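Local coordinates for protein carboxyvinyl-carboxyphosphonate phosphorylmutase (Bacillus anthracis, PDB 4IQD) that belongs to the phosphoenolpyruvate phosphomutase family of TIM-barrel proteins and holds pyruvic acid in several pockets, at residues A[165-170]-A[193-198]; A[123-128]-A[138-143]; A[32-37]-A[48-53]. All blocks are in the same frame, centred on the assembly; numbering follows the deposited sequence.

Contact 1 (A[165-170]-A[193-198]); sequences RTDARG and FPEALQ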
loop_
_atom_site.group_PDB
_atom_site.type_symbol
_atom_site.label_atom_id
_atom_site.label_comp_id
_atom_site.label_asym_id
_atom_site.label_seq_id
_atom_site.Cartn_x
_atom_site.Cartn_y
_atom_site.Cartn_z
ATOM N N ARG A 165 -4.170 17.023 18.952
ATOM C CA ARG A 165 -5.415 16.307 19.182
ATOM C C ARG A 165 -5.665 16.111 20.666
ATOM O O ARG A 165 -4.754 15.778 21.419
ATOM C CB ARG A 165 -5.391 14.945 18.493
ATOM C CG ARG A 165 -6.657 14.140 18.715
ATOM C CD ARG A 165 -6.434 12.669 18.451
ATOM N NE ARG A 165 -7.662 11.901 18.612
ATOM C CZ ARG A 165 -8.158 11.091 17.684
ATOM N NH1 ARG A 165 -7.525 10.937 16.531
ATOM N NH2 ARG A 165 -9.283 10.429 17.913
ATOM N N THR A 166 -6.905 16.317 21.092
ATOM C CA THR A 166 -7.268 16.043 22.475
ATOM C C THR A 166 -8.524 15.177 22.551
ATOM O O THR A 166 -9.508 15.427 21.857
ATOM C CB THR A 166 -7.425 17.342 23.304
ATOM O OG1 THR A 166 -7.825 17.016 24.639
ATOM C CG2 THR A 166 -8.452 18.274 22.678
ATOM N N ASP A 167 -8.473 14.137 23.376
ATOM C CA ASP A 167 -9.624 13.263 23.572
ATOM C C ASP A 167 -10.322 13.572 24.887
ATOM O O ASP A 167 -11.025 12.727 25.436
ATOM C CB ASP A 167 -9.199 11.793 23.544
ATOM C CG ASP A 167 -8.918 11.292 22.142
ATOM O OD1 ASP A 167 -9.816 10.669 21.543
ATOM O OD2 ASP A 167 -7.798 11.520 21.639
ATOM N N ALA A 168 -10.133 14.797 25.374
ATOM C CA ALA A 168 -10.590 15.192 26.709
ATOM C C ALA A 168 -12.095 15.418 26.842
ATOM O O ALA A 168 -12.625 15.378 27.947
ATOM C CB ALA A 168 -9.829 16.421 27.187
ATOM N N ARG A 169 -12.780 15.659 25.729
ATOM C CA ARG A 169 -14.224 15.869 25.767
ATOM C C ARG A 169 -14.968 14.679 26.366
ATOM O O ARG A 169 -15.727 14.825 27.327
ATOM C CB ARG A 169 -14.769 16.157 24.370
ATOM C CG ARG A 169 -16.284 16.264 24.316
ATOM C CD ARG A 169 -16.769 17.359 25.240
ATOM N NE ARG A 169 -18.223 17.425 25.342
ATOM C CZ ARG A 169 -18.946 16.724 26.208
ATOM N NH1 ARG A 169 -18.356 15.882 27.045
ATOM N NH2 ARG A 169 -20.262 16.860 26.231
ATOM N N GLY A 170 -14.734 13.499 25.805
ATOM C CA GLY A 170 -15.490 12.319 26.178
ATOM C C GLY A 170 -15.040 11.640 27.455
ATOM O O GLY A 170 -15.633 10.646 27.871
ATOM N N PHE A 193 -7.436 19.601 17.017
ATOM C CA PHE A 193 -8.303 18.498 16.630
ATOM C C PHE A 193 -9.042 18.078 17.905
ATOM O O PHE A 193 -8.503 17.329 18.718
ATOM C CB PHE A 193 -7.418 17.367 16.079
ATOM C CG PHE A 193 -8.143 16.080 15.724
ATOM C CD1 PHE A 193 -9.496 15.890 15.966
ATOM C CD2 PHE A 193 -7.431 15.043 15.144
ATOM C CE1 PHE A 193 -10.111 14.698 15.645
ATOM C CE2 PHE A 193 -8.044 13.852 14.814
ATOM C CZ PHE A 193 -9.382 13.680 15.066
ATOM N N PRO A 194 -10.286 18.555 18.079
ATOM C CA PRO A 194 -11.108 18.210 19.241
ATOM C C PRO A 194 -11.937 16.962 18.983
ATOM O O PRO A 194 -13.032 17.058 18.426
ATOM C CB PRO A 194 -12.033 19.425 19.386
ATOM C CG PRO A 194 -11.872 20.238 18.108
ATOM C CD PRO A 194 -11.005 19.459 17.171
ATOM N N GLU A 195 -11.425 15.808 19.388
ATOM C CA GLU A 195 -12.106 14.548 19.126
ATOM C C GLU A 195 -13.474 14.450 19.796
ATOM O O GLU A 195 -13.618 14.685 21.000
ATOM C CB GLU A 195 -11.232 13.357 19.528
ATOM C CG GLU A 195 -11.986 12.029 19.611
ATOM C CD GLU A 195 -12.376 11.466 18.253
ATOM O OE1 GLU A 195 -11.919 12.000 17.222
ATOM O OE2 GLU A 195 -13.137 10.475 18.220
ATOM N N ALA A 196 -14.472 14.115 18.988
ATOM C CA ALA A 196 -15.809 13.811 19.473
ATOM C C ALA A 196 -16.431 14.914 20.314
ATOM O O ALA A 196 -16.825 14.674 21.454
ATOM C CB ALA A 196 -15.808 12.495 20.244
ATOM N N LEU A 197 -16.509 16.121 19.767
ATOM C CA LEU A 197 -17.410 17.112 20.332
ATOM C C LEU A 197 -18.800 16.650 19.924
ATOM O O LEU A 197 -18.958 15.986 18.905
ATOM C CB LEU A 197 -17.114 18.509 19.804
ATOM C CG LEU A 197 -15.766 19.127 20.159
ATOM C CD1 LEU A 197 -15.654 20.487 19.501
ATOM C CD2 LEU A 197 -15.606 19.238 21.663
ATOM N N GLN A 198 -19.810 16.984 20.718
ATOM C CA GLN A 198 -21.066 16.246 20.645
ATOM C C GLN A 198 -22.261 16.934 19.985
ATOM O O GLN A 198 -23.345 16.353 19.926
ATOM C CB GLN A 198 -21.443 15.731 22.037
ATOM C CG GLN A 198 -20.420 14.754 22.596
ATOM C CD GLN A 198 -20.700 14.360 24.026
ATOM O OE1 GLN A 198 -21.798 14.567 24.534
ATOM N NE2 GLN A 198 -19.703 13.787 24.686
HETATM O O HOH W 1 -11.927 16.281 22.768
HETATM O O HOH W 2 -12.967 12.935 23.400
#
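Thr166 O is gripped twice, by Glu195 N, just past the end of the neighbouring strand, at 3.1 Å and by a water that also binds Glu195 O and Arg169 N. This is the exit of a right-handed beta-alpha-beta unit of the TIM barrel: strands 161-166 and 191-194 run parallel, with helix 174-187 between them, and Thr166 N closes the pairing on Phe193 O (3.0 Å, 161°). Past Glu195 N, two waters bridge the backbones, both donating to Glu195 O; the second also accepts from Gly170 N. Arg165 suits its place because its long chain offers methylenes to a ring and a charge at the tip. With CG anti to the backbone N (chi1 179°) and the chain extended, its CG lies over one face of the Phe193 ring, 4.0 Å from the centroid in a CH-pi contact, while NH1 reaches a bound pyruvic acid through a weak hydrogen bond. Two acids hold its guanidinium: NE donates to Asp167 OD2, and Glu195 OE1 attracts NH2 by charge alone, lying well out of the guanidinium plane. Thr166 OG1, also bonded to Asp125, accepts from Ala168 N in an ST turn. Arg169, salt-bridged to Glu202, stacks its guanidinium on the Gln198 amide, Gln198 NE2 3.4 Å from Arg169 CZ.

Contact 2 (A[123-128]-A[138-143]); sequences IEDQQL and KKLVTT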
loop_
_atom_site.group_PDB
_atom_site.type_symbol
_atom_site.label_atom_id
_atom_site.label_comp_id
_atom_site.label_asym_id
_atom_site.label_seq_id
_atom_site.Cartn_x
_atom_site.Cartn_y
_atom_site.Cartn_z
ATOM N N ILE A 123 -0.250 15.364 16.916
ATOM C CA ILE A 123 0.151 14.703 18.147
ATOM C C ILE A 123 -1.000 14.777 19.146
ATOM O O ILE A 123 -1.742 15.757 19.171
ATOM C CB ILE A 123 1.436 15.339 18.723
ATOM C CG1 ILE A 123 1.983 14.522 19.892
ATOM C CG2 ILE A 123 1.197 16.778 19.143
ATOM C CD1 ILE A 123 3.212 15.137 20.515
ATOM N N GLU A 124 -1.159 13.731 19.953
ATOM C CA GLU A 124 -2.320 13.615 20.830
ATOM C C GLU A 124 -1.961 13.467 22.304
ATOM O O GLU A 124 -0.843 13.084 22.648
ATOM C CB GLU A 124 -3.197 12.442 20.388
ATOM C CG GLU A 124 -2.554 11.078 20.558
ATOM C CD GLU A 124 -3.296 9.990 19.803
ATOM O OE1 GLU A 124 -3.289 8.829 20.263
ATOM O OE2 GLU A 124 -3.885 10.294 18.745
ATOM N N ASP A 125 -2.928 13.769 23.169
ATOM C CA ASP A 125 -2.729 13.680 24.615
ATOM C C ASP A 125 -3.162 12.339 25.202
ATOM O O ASP A 125 -3.214 12.178 26.417
ATOM C CB ASP A 125 -3.424 14.835 25.350
ATOM C CG ASP A 125 -4.917 14.920 25.060
ATOM O OD1 ASP A 125 -5.455 14.051 24.345
ATOM O OD2 ASP A 125 -5.556 15.868 25.565
ATOM N N GLN A 126 -3.471 11.382 24.336
ATOM C CA GLN A 126 -3.757 10.030 24.785
ATOM C C GLN A 126 -2.524 9.479 25.472
ATOM O O GLN A 126 -1.403 9.867 25.151
ATOM C CB GLN A 126 -4.142 9.137 23.607
ATOM C CG GLN A 126 -5.624 9.144 23.275
ATOM C CD GLN A 126 -6.370 8.000 23.933
ATOM O OE1 GLN A 126 -5.763 7.107 24.526
ATOM N NE2 GLN A 126 -7.694 8.016 23.826
ATOM N N GLN A 127 -2.729 8.586 26.431
ATOM C CA GLN A 127 -1.612 8.010 27.160
ATOM C C GLN A 127 -1.292 6.641 26.584
ATOM O O GLN A 127 -2.137 5.749 26.575
ATOM C CB GLN A 127 -1.933 7.925 28.652
ATOM C CG GLN A 127 -0.711 7.858 29.549
ATOM C CD GLN A 127 -0.328 6.441 29.901
ATOM O OE1 GLN A 127 -0.910 5.837 30.802
ATOM N NE2 GLN A 127 0.655 5.897 29.192
ATOM N N LEU A 128 -0.069 6.490 26.088
ATOM C CA LEU A 128 0.340 5.271 25.403
ATOM C C LEU A 128 1.726 4.808 25.840
ATOM O O LEU A 128 2.585 5.631 26.155
ATOM C CB LEU A 128 0.306 5.481 23.888
ATOM C CG LEU A 128 -1.029 5.152 23.223
ATOM C CD1 LEU A 128 -1.292 6.074 22.045
ATOM C CD2 LEU A 128 -1.044 3.696 22.782
ATOM N N LYS A 138 -8.656 4.679 28.105
ATOM C CA LYS A 138 -9.137 5.951 27.594
ATOM C C LYS A 138 -8.467 7.098 28.332
ATOM O O LYS A 138 -8.780 8.262 28.100
ATOM C CB LYS A 138 -10.650 6.043 27.770
ATOM C CG LYS A 138 -11.109 5.715 29.182
ATOM C CD LYS A 138 -12.595 5.956 29.369
ATOM C CE LYS A 138 -13.016 5.654 30.799
ATOM N NZ LYS A 138 -14.441 6.006 31.058
ATOM N N LYS A 139 -7.544 6.766 29.225
ATOM C CA LYS A 139 -6.895 7.782 30.036
ATOM C C LYS A 139 -5.965 8.642 29.195
ATOM O O LYS A 139 -5.483 8.215 28.147
ATOM C CB LYS A 139 -6.122 7.147 31.187
ATOM C CG LYS A 139 -4.781 6.580 30.788
ATOM C CD LYS A 139 -3.780 6.731 31.917
ATOM C CE LYS A 139 -4.222 5.971 33.157
ATOM N NZ LYS A 139 -3.228 6.088 34.263
ATOM N N LEU A 140 -5.720 9.860 29.664
ATOM C CA LEU A 140 -4.878 10.807 28.946
ATOM C C LEU A 140 -3.685 11.189 29.799
ATOM O O LEU A 140 -3.688 10.980 31.011
ATOM C CB LEU A 140 -5.669 12.069 28.623
ATOM C CG LEU A 140 -7.023 11.874 27.950
ATOM C CD1 LEU A 140 -7.745 13.198 27.872
ATOM C CD2 LEU A 140 -6.854 11.270 26.565
ATOM N N VAL A 141 -2.667 11.756 29.165
ATOM C CA VAL A 141 -1.527 12.281 29.895
ATOM C C VAL A 141 -1.912 13.632 30.461
ATOM O O VAL A 141 -2.935 14.202 30.081
ATOM C CB VAL A 141 -0.304 12.468 28.989
ATOM C CG1 VAL A 141 0.083 11.152 28.338
ATOM C CG2 VAL A 141 -0.576 13.538 27.937
ATOM N N THR A 142 -1.095 14.147 31.370
ATOM C CA THR A 142 -1.353 15.458 31.935
ATOM C C THR A 142 -1.220 16.500 30.843
ATOM O O THR A 142 -0.590 16.260 29.812
ATOM C CB THR A 142 -0.373 15.797 33.058
ATOM O OG1 THR A 142 0.966 15.748 32.552
ATOM C CG2 THR A 142 -0.515 14.812 34.197
ATOM N N THR A 143 -1.829 17.654 31.070
ATOM C CA THR A 143 -1.749 18.749 30.122
ATOM C C THR A 143 -0.294 19.139 29.886
ATOM O O THR A 143 0.117 19.348 28.747
ATOM C CB THR A 143 -2.543 19.966 30.613
ATOM O OG1 THR A 143 -3.896 19.574 30.873
ATOM C CG2 THR A 143 -2.532 21.064 29.568
#
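Asp125 O accepts Val141 N in a short, straight hydrogen bond (2.8 Å, 163°), the firm end of a single backbone bridge between Gln126 and Leu140. It ties the loop leaving barrel strand 120-124 to the approach to helix 143-156. Packing is tight here: Leu140 CB and Val141 CG2 each come within 3.3 Å of Asp125 O, so apolar atoms of both residues crowd the accepting oxygen. Val141 CG2 gets there because it stands between its own backbone N and carbonyl carbon, CG1 being at chi1 -58°. That leaves CG1 to meet Gln127 CG at 3.6 Å. Leu140 CD2 lies against Gln126 CA. The Asp125 carboxylate turns to partners outside the contact, among them Thr166, Tyr184 and the backbone N of Asp167. Toward the exposed lysines the contact loosens. Gln127 N reaches Lys139 O over 3.3 Å, tilted from the carbonyl plane, and the two side chains run side by side, pointing the same way. Gln127 OE1 meets Lys139 CD at 3.2 Å, but Lys139 NZ stays 4.2 Å from that oxygen. Flexible polar chains suit such a surface, where methylenes can pack while the polar ends need no fixed partner within the contact. The chemistry implies a bridge held by backbone bonds and apolar packing, with Lys139 NZ making no hydrogen bond across it.

Contact 3 (A[32-37]-A[48-53]); sequences QIPGAH and TGFLAL
The end of barrel strand 31-34 packs here on the turn that leads from helix 39-48 into strand 53-55, within a beta-alpha-beta crossover of the TIM barrel. Helix 39-48 ends in a Schellman motif at Gly49, whose positive phi (107°) suits glycine because a CB would jam against the preceding carbonyl O. The chain then presents Phe50 to Pro34. Pro34 CG sits over one face of the ring, 3.6 Å from its centroid and 24° off the normal, a CH-pi contact; the compact, puckered proline ring puts CG forward onto the aromatic face, and its backbone nitrogen carries no hydrogen that needs an acceptor. Phe50 CG stands anti to its carbonyl carbon (chi1 -62°), which swings the ring toward the strand. At the ring's edge, near its plane, Gln32 OE1 lies 3.8 Å from Phe50 CE1, while Gln32 NE2 bonds Tyr242. Ile33 divides its branches: CG1 meets Ala52 CB at 4.0 Å and CG2 presses on Leu53 C at 3.4 Å. A small residue fits at Ala52, but its O, 3.1 Å from Pro34 CD, is buried without a polar partner. One water joins Gln32 O to Leu51 N, each 2.8 Å away. Around this core, helix 14-26 meets Ile33 and Ala52, helix 39-48 packs on Leu53, strand 239-242 flanks strand 31-34, and Lys262 of the second subunit makes a cation-pi contact with Phe50.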
loop_
_atom_site.group_PDB
_atom_site.type_symbol
_atom_site.label_atom_id
_atom_site.label_comp_id
_atom_site.label_asym_id
_atom_site.label_seq_id
_atom_site.Cartn_x
_atom_site.Cartn_y
_atom_site.Cartn_z
ATOM N N GLN A 32 -10.283 20.399 2.553
ATOM C CA GLN A 32 -10.520 18.969 2.663
ATOM C C GLN A 32 -9.195 18.225 2.553
ATOM O O GLN A 32 -8.430 18.429 1.611
ATOM C CB GLN A 32 -11.494 18.489 1.590
ATOM C CG GLN A 32 -12.903 19.034 1.727
ATOM C CD GLN A 32 -13.851 18.438 0.706
ATOM O OE1 GLN A 32 -13.705 18.658 -0.495
ATOM N NE2 GLN A 32 -14.825 17.669 1.179
ATOM N N ILE A 33 -8.924 17.370 3.532
ATOM C CA ILE A 33 -7.666 16.640 3.590
ATOM C C ILE A 33 -7.918 15.138 3.626
ATOM O O ILE A 33 -8.212 14.574 4.676
ATOM C CB ILE A 33 -6.849 17.035 4.831
ATOM C CG1 ILE A 33 -6.685 18.552 4.909
ATOM C CG2 ILE A 33 -5.493 16.357 4.808
ATOM C CD1 ILE A 33 -5.825 18.999 6.062
ATOM N N PRO A 34 -7.807 14.483 2.466
ATOM C CA PRO A 34 -8.048 13.045 2.345
ATOM C C PRO A 34 -6.911 12.222 2.918
ATOM O O PRO A 34 -5.750 12.592 2.778
ATOM C CB PRO A 34 -8.097 12.821 0.830
ATOM C CG PRO A 34 -8.150 14.162 0.217
ATOM C CD PRO A 34 -7.514 15.100 1.166
ATOM N N GLY A 35 -7.247 11.105 3.550
ATOM C CA GLY A 35 -6.242 10.146 3.949
ATOM C C GLY A 35 -5.736 9.376 2.743
ATOM O O GLY A 35 -6.519 8.926 1.909
ATOM N N ALA A 36 -4.419 9.241 2.638
ATOM C CA ALA A 36 -3.817 8.410 1.605
ATOM C C ALA A 36 -2.849 7.443 2.260
ATOM O O ALA A 36 -1.783 7.845 2.714
ATOM C CB ALA A 36 -3.098 9.268 0.579
ATOM N N HIS A 37 -3.225 6.170 2.320
ATOM C CA HIS A 37 -2.398 5.173 2.992
ATOM C C HIS A 37 -1.197 4.743 2.159
ATOM O O HIS A 37 -0.270 4.127 2.681
ATOM C CB HIS A 37 -3.228 3.953 3.391
ATOM C CG HIS A 37 -3.828 3.221 2.228
ATOM N ND1 HIS A 37 -4.995 3.620 1.626
ATOM C CD2 HIS A 37 -3.420 2.112 1.572
ATOM C CE1 HIS A 37 -5.288 2.791 0.636
ATOM N NE2 HIS A 37 -4.339 1.862 0.589
ATOM N N THR A 48 -7.725 14.174 -8.268
ATOM C CA THR A 48 -9.121 14.472 -7.962
ATOM C C THR A 48 -9.263 15.927 -7.491
ATOM O O THR A 48 -10.362 16.478 -7.434
ATOM C CB THR A 48 -9.699 13.464 -6.947
ATOM O OG1 THR A 48 -9.641 12.150 -7.510
ATOM C CG2 THR A 48 -11.143 13.761 -6.634
ATOM N N GLY A 49 -8.138 16.560 -7.176
ATOM C CA GLY A 49 -8.137 17.990 -6.919
ATOM C C GLY A 49 -7.981 18.407 -5.472
ATOM O O GLY A 49 -8.280 19.546 -5.112
ATOM N N PHE A 50 -7.513 17.492 -4.635
ATOM C CA PHE A 50 -7.274 17.817 -3.240
ATOM C C PHE A 50 -5.885 18.420 -3.072
ATOM O O PHE A 50 -4.957 18.057 -3.790
ATOM C CB PHE A 50 -7.473 16.585 -2.366
ATOM C CG PHE A 50 -8.872 16.042 -2.415
ATOM C CD1 PHE A 50 -9.881 16.620 -1.661
ATOM C CD2 PHE A 50 -9.182 14.957 -3.214
ATOM C CE1 PHE A 50 -11.170 16.122 -1.706
ATOM C CE2 PHE A 50 -10.466 14.458 -3.260
ATOM C CZ PHE A 50 -11.459 15.039 -2.507
ATOM N N LEU A 51 -5.756 19.345 -2.128
ATOM C CA LEU A 51 -4.564 20.185 -2.025
ATOM C C LEU A 51 -3.701 19.862 -0.813
ATOM O O LEU A 51 -2.701 20.530 -0.547
ATOM C CB LEU A 51 -4.974 21.654 -1.977
ATOM C CG LEU A 51 -5.878 22.115 -3.120
ATOM C CD1 LEU A 51 -6.226 23.584 -2.954
ATOM C CD2 LEU A 51 -5.220 21.857 -4.468
ATOM N N ALA A 52 -4.102 18.838 -0.074
ATOM C CA ALA A 52 -3.365 18.398 1.092
ATOM C C ALA A 52 -3.752 16.955 1.335
ATOM O O ALA A 52 -4.819 16.523 0.916
ATOM C CB ALA A 52 -3.705 19.263 2.295
ATOM N N LEU A 53 -2.878 16.204 1.992
ATOM C CA LEU A 53 -3.121 14.784 2.207
ATOM C C LEU A 53 -2.921 14.428 3.663
ATOM O O LEU A 53 -2.241 15.141 4.393
ATOM C CB LEU A 53 -2.186 13.939 1.344
ATOM C CG LEU A 53 -2.361 14.024 -0.167
ATOM C CD1 LEU A 53 -1.323 13.154 -0.838
ATOM C CD2 LEU A 53 -3.759 13.602 -0.574
HETATM O O HOH W 3 -8.063 19.929 -0.681
#

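Contacts 1 and 2 are neighbours, their centres 11 Å apart, because strands 161-166 and 120-124 lie side by side in the same sheet. Two probable hydrogen bonds join them: Asp125 OD2 with Thr166 OG1 at 2.7 Å, and, between the backbones of the paired strands, Arg165 N with Ile123 O at 2.7 Å. Contact 3 stands apart, its centre 22 Å from that of contact 1 and 27 Å from that of contact 2, and it faces the second subunit, which touches neither of the others. Arg165 lines one pyruvic acid pocket, its side chain about 3 Å from the ligand, and Arg169 lines a second, whereas the side chains of Gln126 and Ile33 remain about 9 and 11 Å from a bound pyruvic acid.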